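Member of DUF4221 family (Bacteroides vulgatus, PDB 3S9J) is of unknown function but folds as a six-bladed beta-propeller that carries bound sodium ions. Local coordinates at residues Gly83-Pro88 against Ala136-Lys141; Asp142-Leu147 against Ser169-Thr174; Glu190-Ile195 against Leu248-Glu253; Phe125-Phe130 against Arg148-Lys153. All coordinates share one frame; numbering follows the deposited sequence. Where two conformers were deposited one is given.

Contact 1. Residues Gly83-Pro88 against Ala136-Lys141. With FMT (formic acid), chain J.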
# COMPACT_ATOMS: atom_id res chain seq x y z
N GLY A 83 -3.22 -9.75 4.43
CA GLY A 83 -3.83 -8.44 4.36
C GLY A 83 -4.92 -8.36 5.43
O GLY A 83 -5.78 -9.25 5.54
N SER A 84 -4.92 -7.27 6.17
CA SER A 84 -5.88 -7.05 7.24
C SER A 84 -5.93 -5.58 7.57
O SER A 84 -4.92 -4.86 7.48
CB SER A 84 -5.54 -7.90 8.48
OG SER A 84 -4.24 -7.60 8.95
N ARG A 85 -7.12 -5.10 7.94
CA ARG A 85 -7.31 -3.69 8.12
C ARG A 85 -8.29 -3.36 9.23
O ARG A 85 -9.35 -3.98 9.32
CB ARG A 85 -7.82 -3.08 6.80
CG ARG A 85 -9.18 -3.56 6.41
CD ARG A 85 -9.63 -3.09 5.04
NE ARG A 85 -9.55 -1.68 4.80
CZ ARG A 85 -10.38 -0.74 5.26
NH1 ARG A 85 -11.38 -1.00 6.11
NH2 ARG A 85 -10.20 0.50 4.87
N PRO A 86 -7.95 -2.35 10.04
CA PRO A 86 -8.92 -1.82 11.03
C PRO A 86 -10.06 -1.18 10.26
O PRO A 86 -9.81 -0.43 9.30
CB PRO A 86 -8.12 -0.78 11.80
CG PRO A 86 -6.98 -0.39 10.94
CD PRO A 86 -6.71 -1.57 9.99
N SER A 87 -11.29 -1.48 10.66
CA SER A 87 -12.44 -1.15 9.82
C SER A 87 -13.60 -0.54 10.66
O SER A 87 -14.72 -1.07 10.63
CB SER A 87 -12.91 -2.41 9.08
OG SER A 87 -11.90 -2.89 8.21
N PRO A 88 -13.34 0.59 11.33
CA PRO A 88 -12.15 1.47 11.26
C PRO A 88 -11.14 1.31 12.38
O PRO A 88 -10.11 1.96 12.36
CB PRO A 88 -12.77 2.86 11.36
CG PRO A 88 -13.90 2.67 12.32
CD PRO A 88 -14.48 1.31 11.98
N ALA A 136 -2.24 0.32 -0.26
CA ALA A 136 -3.46 -0.19 -0.88
C ALA A 136 -4.46 -0.52 0.25
O ALA A 136 -4.68 -1.67 0.57
CB ALA A 136 -3.14 -1.41 -1.69
N PRO A 137 -5.02 0.51 0.86
CA PRO A 137 -5.66 0.32 2.16
C PRO A 137 -7.07 -0.25 2.10
O PRO A 137 -7.64 -0.54 3.16
CB PRO A 137 -5.75 1.75 2.71
CG PRO A 137 -5.82 2.60 1.46
CD PRO A 137 -4.88 1.94 0.53
N ALA A 138 -7.62 -0.36 0.90
CA ALA A 138 -9.06 -0.54 0.66
C ALA A 138 -9.78 0.64 1.26
O ALA A 138 -9.18 1.52 1.89
CB ALA A 138 -9.57 -1.86 1.21
N PHE A 139 -11.10 0.69 1.08
CA PHE A 139 -11.90 1.70 1.71
C PHE A 139 -13.35 1.19 1.80
O PHE A 139 -13.74 0.22 1.10
CB PHE A 139 -11.80 3.07 1.04
CG PHE A 139 -12.24 3.10 -0.42
CD1 PHE A 139 -11.35 2.79 -1.44
CD2 PHE A 139 -13.54 3.44 -0.77
CE1 PHE A 139 -11.75 2.81 -2.77
CE2 PHE A 139 -13.95 3.47 -2.12
CZ PHE A 139 -13.03 3.17 -3.11
N ILE A 140 -14.10 1.79 2.70
CA ILE A 140 -15.49 1.37 2.95
C ILE A 140 -16.39 2.55 2.67
O ILE A 140 -16.20 3.64 3.21
CB ILE A 140 -15.69 0.79 4.37
CG1 ILE A 140 -14.84 -0.49 4.53
CG2 ILE A 140 -17.20 0.47 4.68
CD1 ILE A 140 -14.89 -1.14 5.89
N LYS A 141 -17.36 2.34 1.79
CA LYS A 141 -18.36 3.37 1.47
C LYS A 141 -19.71 2.67 1.45
O LYS A 141 -19.86 1.63 0.79
CB LYS A 141 -18.05 4.04 0.12
CG LYS A 141 -19.00 5.19 -0.29
CD LYS A 141 -18.57 5.89 -1.61
CE LYS A 141 -19.45 7.12 -1.97
NZ LYS A 141 -18.97 7.90 -3.21
C FMT J . -12.30 2.37 7.20
O1 FMT J . -11.30 2.56 6.49
O2 FMT J . -12.76 1.25 7.44
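A single guanidinium group, that of Arg85, carries nearly all of this contact and uses all three of its nitrogens. NE and NH2 together grip one backbone oxygen, Pro137 O, side-on: the Arg85 NE bond is 2.8 Å long and nearly straight at 169°, within the carbonyl plane, whereas Arg85 NH2 reaches the same Pro137 O at 3.2 Å from above that plane. A weak bond links NH2 to Ala138 O. The NH1-NH2 edge holds a formic acid molecule, probably from the crystallisation liquor, in a fork, Arg85 NH2 to O1 at 2.8 Å and Arg85 NH1 to O2 at 3.0 Å. In this six-bladed propeller the contact joins strand 84-86 of one blade to the start of strand 139-141 of the next and the loop leading into it. Ser87 OG, placed beside its own backbone N (chi1 -63°), takes a bond from Arg85 NH1 at 2.9 Å and gives one to Arg85 O; with the grip on Pro137 O, this sets the guanidinium's rotation. A leucine in place of Arg85 would probably leave Pro137 O without both donors and the bound formic acid without its two. Two carbons pack against the guanidinium: Ile140 CD1, obliquely, 3.5 Å from Arg85 NH1, and Ala138 CB, 3.6 Å from Arg85 NE.

Contact 2. Residues Asp142-Leu147 against Ser169-Thr174; sequences DSCIFL and SQDLRT
Ile145 and Gln170 form a hydrogen-bonded antiparallel pair in which Ile145 N gives to Gln170 O and Gln170 N returns a bond to Ile145 O, each 2.9 Å long. Beyond the end of the strand the ladder gains one more rung, Leu172 N to Ser143 O at 3.0 Å, nearly straight at 168°. The flanking non-hydrogen-bonded pairs, Cys144 with Asp171 and Phe146 with Ser169, bring their alpha carbons close, and CA-H...O contacts from Cys144 CA to Gln170 O and from Ser169 CA to Ile145 O reinforce them.

Among the side chains, the clearest interaction is a CH-pi contact. Ser169 CB sits over the middle of the Phe146 ring, 3.6 Å from its centroid and only 3° off the ring normal, so it is almost equally far from all six carbons. On the same face of the sheet Cys144 SG lies 3.7 Å from Asp171 OD2. The opposite face carries Ile145, whose CG2 meets Leu172 CD2 obliquely at 4.1 Å and Gln170 CB nearby; the amide of Gln170 turns away, its NE2 bonded to Asn117 O and Gly175 O.

Side-chain-to-backbone bonds gather at Asp171. With CG anti to the backbone N (chi1 -172°), its OD1 closes an Asx turn by accepting from Arg173 N at 2.8 Å and, in an Asx motif, also accepts from Thr174 N.

Two neighbouring antiparallel strands, 144-148 and 165-171, thus meet here as the central pair of a four-stranded propeller blade.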
# COMPACT_ATOMS: atom_id res chain seq x y z
N ASP A 142 -20.67 3.20 2.21
CA ASP A 142 -22.03 2.65 2.24
C ASP A 142 -22.03 1.14 2.53
O ASP A 142 -22.70 0.38 1.84
CB ASP A 142 -22.71 2.95 0.91
CG ASP A 142 -24.21 3.12 1.02
OD1 ASP A 142 -24.79 2.97 2.12
OD2 ASP A 142 -24.80 3.44 -0.03
N SER A 143 -21.24 0.73 3.52
CA SER A 143 -21.13 -0.66 3.97
C SER A 143 -20.67 -1.69 2.90
O SER A 143 -20.99 -2.87 3.00
CB SER A 143 -22.44 -1.08 4.65
OG SER A 143 -22.64 -0.31 5.83
N CYS A 144 -19.90 -1.21 1.93
CA CYS A 144 -19.20 -2.07 0.98
C CYS A 144 -17.71 -1.79 1.07
O CYS A 144 -17.29 -0.64 1.21
CB CYS A 144 -19.65 -1.77 -0.45
SG CYS A 144 -21.43 -2.05 -0.72
N ILE A 145 -16.93 -2.86 0.93
CA ILE A 145 -15.47 -2.74 0.90
C ILE A 145 -15.02 -2.72 -0.56
O ILE A 145 -15.44 -3.55 -1.34
CB ILE A 145 -14.78 -3.86 1.67
CG1 ILE A 145 -13.26 -3.56 1.71
CG2 ILE A 145 -15.11 -5.24 1.10
CD1 ILE A 145 -12.50 -4.46 2.59
N PHE A 146 -14.16 -1.75 -0.89
CA PHE A 146 -13.64 -1.51 -2.23
C PHE A 146 -12.20 -1.91 -2.26
O PHE A 146 -11.42 -1.52 -1.37
CB PHE A 146 -13.75 -0.05 -2.56
CG PHE A 146 -15.14 0.41 -2.81
CD1 PHE A 146 -16.06 0.53 -1.77
CD2 PHE A 146 -15.54 0.76 -4.10
CE1 PHE A 146 -17.34 0.98 -2.01
CE2 PHE A 146 -16.84 1.21 -4.34
CZ PHE A 146 -17.72 1.32 -3.30
N LEU A 147 -11.84 -2.65 -3.29
CA LEU A 147 -10.54 -3.31 -3.46
C LEU A 147 -10.02 -3.09 -4.89
O LEU A 147 -10.81 -3.12 -5.81
CB LEU A 147 -10.68 -4.85 -3.33
CG LEU A 147 -10.93 -5.57 -2.00
CD1 LEU A 147 -10.08 -6.82 -1.93
CD2 LEU A 147 -10.63 -4.70 -0.82
N SER A 169 -16.27 -3.84 -5.49
CA SER A 169 -16.68 -3.73 -4.09
C SER A 169 -17.47 -4.96 -3.70
O SER A 169 -18.02 -5.64 -4.56
CB SER A 169 -17.52 -2.48 -3.84
OG SER A 169 -18.81 -2.60 -4.45
N GLN A 170 -17.47 -5.27 -2.42
CA GLN A 170 -18.30 -6.33 -1.88
C GLN A 170 -19.14 -5.80 -0.75
O GLN A 170 -18.65 -5.13 0.17
CB GLN A 170 -17.42 -7.50 -1.40
CG GLN A 170 -18.27 -8.66 -0.89
CD GLN A 170 -17.51 -9.93 -0.76
OE1 GLN A 170 -16.38 -9.94 -0.22
NE2 GLN A 170 -18.09 -11.01 -1.23
N ASP A 171 -20.44 -6.09 -0.80
CA ASP A 171 -21.38 -5.63 0.19
C ASP A 171 -21.17 -6.48 1.43
O ASP A 171 -21.26 -7.70 1.38
CB ASP A 171 -22.80 -5.75 -0.36
CG ASP A 171 -23.81 -5.11 0.54
OD1 ASP A 171 -24.02 -5.63 1.63
OD2 ASP A 171 -24.35 -4.05 0.18
N LEU A 172 -20.94 -5.84 2.57
CA LEU A 172 -20.65 -6.57 3.80
C LEU A 172 -21.91 -7.17 4.47
O LEU A 172 -21.81 -7.94 5.41
CB LEU A 172 -19.91 -5.64 4.77
CG LEU A 172 -18.54 -5.15 4.26
CD1 LEU A 172 -18.00 -4.04 5.14
CD2 LEU A 172 -17.55 -6.33 4.15
N ARG A 173 -23.09 -6.84 3.96
CA ARG A 173 -24.30 -7.55 4.41
C ARG A 173 -24.59 -8.74 3.49
O ARG A 173 -24.77 -9.85 3.96
CB ARG A 173 -25.51 -6.65 4.46
CG ARG A 173 -26.74 -7.46 4.96
CD ARG A 173 -27.93 -6.67 5.17
NE ARG A 173 -29.07 -7.55 5.44
CZ ARG A 173 -29.33 -8.13 6.62
NH1 ARG A 173 -28.53 -7.94 7.67
NH2 ARG A 173 -30.40 -8.90 6.76
N THR A 174 -24.66 -8.51 2.19
CA THR A 174 -25.19 -9.50 1.27
C THR A 174 -24.13 -10.35 0.55
O THR A 174 -24.48 -11.36 -0.10
CB THR A 174 -26.06 -8.85 0.17
OG1 THR A 174 -25.23 -8.12 -0.73
CG2 THR A 174 -27.15 -7.90 0.77

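Contact 3. Residues Glu190-Ile195 against Leu248-Glu253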
# COMPACT_ATOMS: atom_id res chain seq x y z
N GLU A 190 2.32 -1.86 -24.84
CA GLU A 190 2.85 -3.16 -25.24
C GLU A 190 1.78 -4.24 -25.27
O GLU A 190 0.91 -4.27 -24.40
CB GLU A 190 3.99 -3.60 -24.32
CG GLU A 190 5.21 -2.68 -24.35
CD GLU A 190 5.07 -1.46 -23.47
OE1 GLU A 190 4.23 -1.48 -22.54
OE2 GLU A 190 5.81 -0.47 -23.71
N GLU A 191 1.84 -5.12 -26.27
CA GLU A 191 0.86 -6.19 -26.40
C GLU A 191 1.57 -7.54 -26.36
O GLU A 191 1.87 -8.14 -27.39
CB GLU A 191 0.05 -6.01 -27.69
CG GLU A 191 -0.86 -4.77 -27.63
CD GLU A 191 -1.74 -4.61 -28.86
OE1 GLU A 191 -1.31 -5.01 -29.96
OE2 GLU A 191 -2.86 -4.06 -28.73
N TYR A 192 1.86 -8.00 -25.16
CA TYR A 192 2.54 -9.26 -24.94
C TYR A 192 1.54 -10.40 -24.72
O TYR A 192 0.40 -10.17 -24.32
CB TYR A 192 3.49 -9.15 -23.75
CG TYR A 192 4.58 -8.09 -23.88
CD1 TYR A 192 5.39 -8.02 -25.02
CD2 TYR A 192 4.83 -7.19 -22.85
CE1 TYR A 192 6.41 -7.06 -25.12
CE2 TYR A 192 5.84 -6.24 -22.94
CZ TYR A 192 6.62 -6.17 -24.08
OH TYR A 192 7.61 -5.22 -24.14
N ASP A 193 1.97 -11.63 -24.98
CA ASP A 193 1.14 -12.80 -24.68
C ASP A 193 0.93 -12.95 -23.19
O ASP A 193 -0.15 -13.35 -22.77
CB ASP A 193 1.75 -14.08 -25.24
CG ASP A 193 1.58 -14.21 -26.74
OD1 ASP A 193 0.60 -13.67 -27.30
OD2 ASP A 193 2.44 -14.87 -27.36
N ASN A 194 1.97 -12.66 -22.40
CA ASN A 194 1.92 -12.72 -20.95
C ASN A 194 2.72 -11.60 -20.30
O ASN A 194 3.94 -11.44 -20.54
CB ASN A 194 2.40 -14.09 -20.44
CG ASN A 194 1.50 -15.25 -20.92
OD1 ASN A 194 0.56 -15.65 -20.24
ND2 ASN A 194 1.79 -15.75 -22.12
N ILE A 195 2.04 -10.83 -19.46
CA ILE A 195 2.59 -9.63 -18.85
C ILE A 195 3.25 -9.98 -17.53
O ILE A 195 2.65 -10.65 -16.68
CB ILE A 195 1.50 -8.55 -18.61
CG1 ILE A 195 0.94 -8.06 -19.94
CG2 ILE A 195 2.04 -7.36 -17.79
CD1 ILE A 195 -0.41 -7.38 -19.79
N LEU A 248 5.21 -2.06 -19.74
CA LEU A 248 4.88 -3.40 -19.29
C LEU A 248 6.09 -4.32 -19.47
O LEU A 248 6.82 -4.22 -20.44
CB LEU A 248 3.69 -3.93 -20.07
CG LEU A 248 2.37 -3.15 -19.91
CD1 LEU A 248 1.30 -3.76 -20.82
CD2 LEU A 248 1.88 -3.16 -18.44
N GLY A 249 6.25 -5.25 -18.54
CA GLY A 249 7.23 -6.31 -18.67
C GLY A 249 6.68 -7.47 -19.47
O GLY A 249 5.50 -7.81 -19.38
N ASN A 250 7.55 -8.07 -20.26
CA ASN A 250 7.25 -9.26 -21.04
C ASN A 250 7.69 -10.51 -20.29
O ASN A 250 8.88 -10.67 -20.01
CB ASN A 250 7.97 -9.16 -22.37
CG ASN A 250 7.70 -10.34 -23.28
OD1 ASN A 250 7.01 -11.29 -22.90
ND2 ASN A 250 8.25 -10.28 -24.48
N SER A 251 6.76 -11.40 -19.95
CA SER A 251 7.11 -12.64 -19.22
C SER A 251 8.15 -13.50 -19.95
O SER A 251 8.98 -14.12 -19.30
CB SER A 251 5.85 -13.49 -18.93
OG SER A 251 5.09 -12.90 -17.90
N MSE A 252 8.12 -13.52 -21.28
CA MSE A 252 9.05 -14.32 -22.10
C MSE A 252 10.51 -13.86 -21.98
O MSE A 252 11.42 -14.57 -22.37
CB MSE A 252 8.64 -14.27 -23.58
CG MSE A 252 7.81 -15.47 -24.04
SE MSE A 252 7.12 -15.25 -25.85
CE MSE A 252 8.58 -14.21 -26.63
N GLU A 253 10.72 -12.63 -21.48
CA GLU A 253 12.07 -12.10 -21.25
C GLU A 253 12.69 -12.74 -20.01
O GLU A 253 13.90 -12.67 -19.81
CB GLU A 253 12.10 -10.58 -21.07
CG GLU A 253 11.94 -9.78 -22.34
CD GLU A 253 12.12 -8.26 -22.14
OE1 GLU A 253 12.58 -7.81 -21.06
OE2 GLU A 253 11.80 -7.52 -23.10
O HOH W 1 4.73 -12.71 -23.73
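An Asx turn at Asn250, where a short, weakly bonded strand pair gives way to a 3-10 turn, lies at one end of this contact, and the ring of Tyr192 rests against it. Asn250 OD1 accepts from the backbone N of Met252, a selenomethionine, at 3.0 Å, the donor standing above the amide plane. Asn250 CG is anti to the backbone N (chi1 -179°), a torsion that carries the amide across the Tyr192 ring: the two planes are stacked only 15° apart, and Asn250 CB makes a CH-pi contact 3.5 Å above the ring centre. Leu248 O approaches the same ring at its edge, 3.4 Å from Tyr192 CE2. A water donates to Asn250 OD1 and accepts from Asn194 N, tying the turn to the facing loop.

Hydrogen bonds hold both ends. Ser251 N binds Asn194 O at 2.9 Å, and Ser251 OG adds a weak bond to that oxygen. At the other end the bond runs from backbone to side chain: the carboxylate of Glu190 folds back through a bend at chi2 (82°), and Glu190 OE1 accepts from Leu248 N at 3.0 Å, the N-H coming from above the carboxylate plane. The leucine side chain crosses this glutamate obliquely and also meets Ile195, with Leu248 CD1 4.1 Å from Ile195 CD1.

Segment 190-195 follows strand 177-183 and leads into strand 195-197, which pairs antiparallel with strand 249-250; Gly249 has backbone bonds to Ala196 and Gly197. Glu253, in the 3-10 turn, forms a salt bridge with Lys260 of helix 255-263.

Contact 4. Residues Phe125-Phe130 against Arg148-Lys153; sequences FTPLSF and RQEILK
Two torsions set the central bond: Thr126 OG1 stands opposite its own backbone N (chi1 178°), and Gln149 bends at chi2 (-72°), which brings its amide up to the threonine. The hydroxyl gives a hydrogen bond of 2.7 Å from Thr126 OG1 to Gln149 OE1, arriving above the amide plane, with the two side chains crossing at about a right angle. At its other end the amide is held by Gln149 NE2, which donates to Arg148 O at 3.0 Å, so both halves are fixed. An alanine at Gln149 is likely to leave the Thr126 hydroxyl without its acceptor and Arg148 O without one of its donors. In the Glu150 conformer described, Pro127 CG rests 3.5 Å from Glu150 OE1, while Glu150 OE2 takes a salt bridge from Arg148 NH1. Three waters bridge the loops. One donates to Thr126 OG1 and to Pro127 O and accepts from Glu150 N, a second bridges Pro127 O, Ser129 N and Arg148 O, and the third links Ser129 O with Arg148 N. Segment 125-130 belongs to the connection from strand 112-117 to strand 139-141; the other segment continues from strand 144-148 toward strand 165-171, with Gln149 and Leu152 packed on Trp179 of strand 177-183.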
# COMPACT_ATOMS: atom_id res chain seq x y z
N PHE A 125 -11.79 -16.70 -10.29
CA PHE A 125 -10.82 -16.27 -9.32
C PHE A 125 -10.37 -14.86 -9.68
O PHE A 125 -10.10 -14.57 -10.84
CB PHE A 125 -9.59 -17.19 -9.31
CG PHE A 125 -8.49 -16.69 -8.42
CD1 PHE A 125 -8.50 -16.99 -7.07
CD2 PHE A 125 -7.50 -15.88 -8.94
CE1 PHE A 125 -7.49 -16.49 -6.23
CE2 PHE A 125 -6.50 -15.37 -8.10
CZ PHE A 125 -6.51 -15.69 -6.75
N THR A 126 -10.26 -14.00 -8.66
CA THR A 126 -9.69 -12.67 -8.84
C THR A 126 -8.82 -12.35 -7.61
O THR A 126 -9.22 -12.64 -6.49
CB THR A 126 -10.80 -11.56 -9.08
OG1 THR A 126 -10.18 -10.29 -9.21
CG2 THR A 126 -11.80 -11.52 -7.95
N PRO A 127 -7.60 -11.81 -7.83
CA PRO A 127 -6.75 -11.53 -6.65
C PRO A 127 -7.43 -10.61 -5.64
O PRO A 127 -7.97 -9.58 -6.01
CB PRO A 127 -5.48 -10.91 -7.25
CG PRO A 127 -5.39 -11.57 -8.62
CD PRO A 127 -6.83 -11.71 -9.09
N LEU A 128 -7.37 -11.00 -4.37
CA LEU A 128 -7.94 -10.24 -3.24
C LEU A 128 -6.81 -9.76 -2.36
O LEU A 128 -6.10 -10.58 -1.77
CB LEU A 128 -8.81 -11.13 -2.37
CG LEU A 128 -9.98 -11.77 -3.06
CD1 LEU A 128 -10.72 -12.63 -2.03
CD2 LEU A 128 -10.84 -10.67 -3.65
N SER A 129 -6.63 -8.45 -2.27
CA SER A 129 -5.59 -7.93 -1.42
C SER A 129 -5.87 -6.52 -0.98
O SER A 129 -6.56 -5.75 -1.66
CB SER A 129 -4.23 -7.97 -2.15
OG SER A 129 -3.18 -7.53 -1.28
N PHE A 130 -5.33 -6.22 0.19
CA PHE A 130 -5.12 -4.86 0.67
C PHE A 130 -3.92 -4.95 1.62
O PHE A 130 -3.57 -6.04 2.12
CB PHE A 130 -6.37 -4.21 1.31
CG PHE A 130 -7.23 -5.13 2.13
CD1 PHE A 130 -6.91 -5.44 3.43
CD2 PHE A 130 -8.45 -5.59 1.63
CE1 PHE A 130 -7.74 -6.29 4.18
CE2 PHE A 130 -9.28 -6.42 2.38
CZ PHE A 130 -8.92 -6.75 3.66
N ARG A 148 -8.70 -3.04 -5.06
CA ARG A 148 -8.11 -3.05 -6.38
C ARG A 148 -8.43 -4.34 -7.09
O ARG A 148 -8.51 -5.42 -6.48
CB ARG A 148 -6.58 -2.91 -6.26
CG ARG A 148 -5.78 -3.19 -7.48
CD ARG A 148 -4.31 -2.78 -7.27
NE ARG A 148 -3.46 -3.28 -8.34
CZ ARG A 148 -2.89 -4.48 -8.39
NH1 ARG A 148 -3.05 -5.37 -7.41
NH2 ARG A 148 -2.15 -4.79 -9.45
N GLN A 149 -8.56 -4.25 -8.41
CA GLN A 149 -8.71 -5.43 -9.24
C GLN A 149 -7.60 -5.47 -10.32
O GLN A 149 -7.19 -4.43 -10.84
CB GLN A 149 -10.09 -5.44 -9.88
CG GLN A 149 -11.17 -5.72 -8.84
CD GLN A 149 -11.15 -7.15 -8.37
OE1 GLN A 149 -11.64 -8.05 -9.07
NE2 GLN A 149 -10.62 -7.38 -7.20
N GLU A 150 -7.12 -6.69 -10.57
CA GLU A 150 -6.07 -6.91 -11.58
C GLU A 150 -6.72 -7.27 -12.93
O GLU A 150 -7.95 -7.38 -13.05
CB GLU A 150 -5.07 -7.97 -11.06
CG GLU A 150 -4.23 -7.50 -9.83
CD GLU A 150 -3.15 -8.50 -9.40
OE1 GLU A 150 -3.00 -9.51 -10.11
OE2 GLU A 150 -2.46 -8.28 -8.37
N ILE A 151 -5.90 -7.43 -13.98
CA ILE A 151 -6.42 -7.77 -15.31
C ILE A 151 -7.02 -9.19 -15.39
O ILE A 151 -6.59 -10.08 -14.68
CB ILE A 151 -5.33 -7.58 -16.40
CG1 ILE A 151 -4.13 -8.49 -16.13
CG2 ILE A 151 -4.91 -6.11 -16.44
CD1 ILE A 151 -3.06 -8.49 -17.20
N LEU A 152 -8.00 -9.39 -16.26
CA LEU A 152 -8.77 -10.65 -16.28
C LEU A 152 -8.34 -11.59 -17.40
O LEU A 152 -8.95 -12.64 -17.61
CB LEU A 152 -10.27 -10.35 -16.38
CG LEU A 152 -10.93 -9.77 -15.12
CD1 LEU A 152 -12.44 -9.60 -15.37
CD2 LEU A 152 -10.64 -10.63 -13.84
N LYS A 153 -7.30 -11.22 -18.12
CA LYS A 153 -6.77 -12.08 -19.16
C LYS A 153 -5.31 -11.72 -19.37
O LYS A 153 -4.95 -10.56 -19.28
CB LYS A 153 -7.57 -11.93 -20.44
CG LYS A 153 -7.44 -10.61 -21.17
CD LYS A 153 -8.15 -10.70 -22.50
CE LYS A 153 -7.79 -9.58 -23.44
NZ LYS A 153 -7.94 -9.95 -24.87
O HOH W 2 -8.12 -8.77 -8.61
O HOH W 3 -7.43 -7.27 -4.75
O HOH W 4 -6.57 -3.29 -2.83

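Contacts 1, 2 and 4 cluster around one propeller blade, the sheet of strands 139-141, 144-148, 165-171 and 177-183. Contact 1 ties its first strand to the preceding blade, contact 2 pairs its two middle strands, and contact 4 joins two connecting loops, 125-130 and 148-153, beside it. Centres of 1 and 2 lie 11 Å apart, joined by Phe139 O to Phe146 N at 2.8 Å; each is 16 Å from contact 4, where Phe130 packs on both. Segments of contact 4 alternate along the chain with those of contacts 1 and 2, binding the loops to the blade. Contact 3, last in sequence, has its centre about 32 Å from that of contact 1 and touches contact 4 through Ile195 and Ile151.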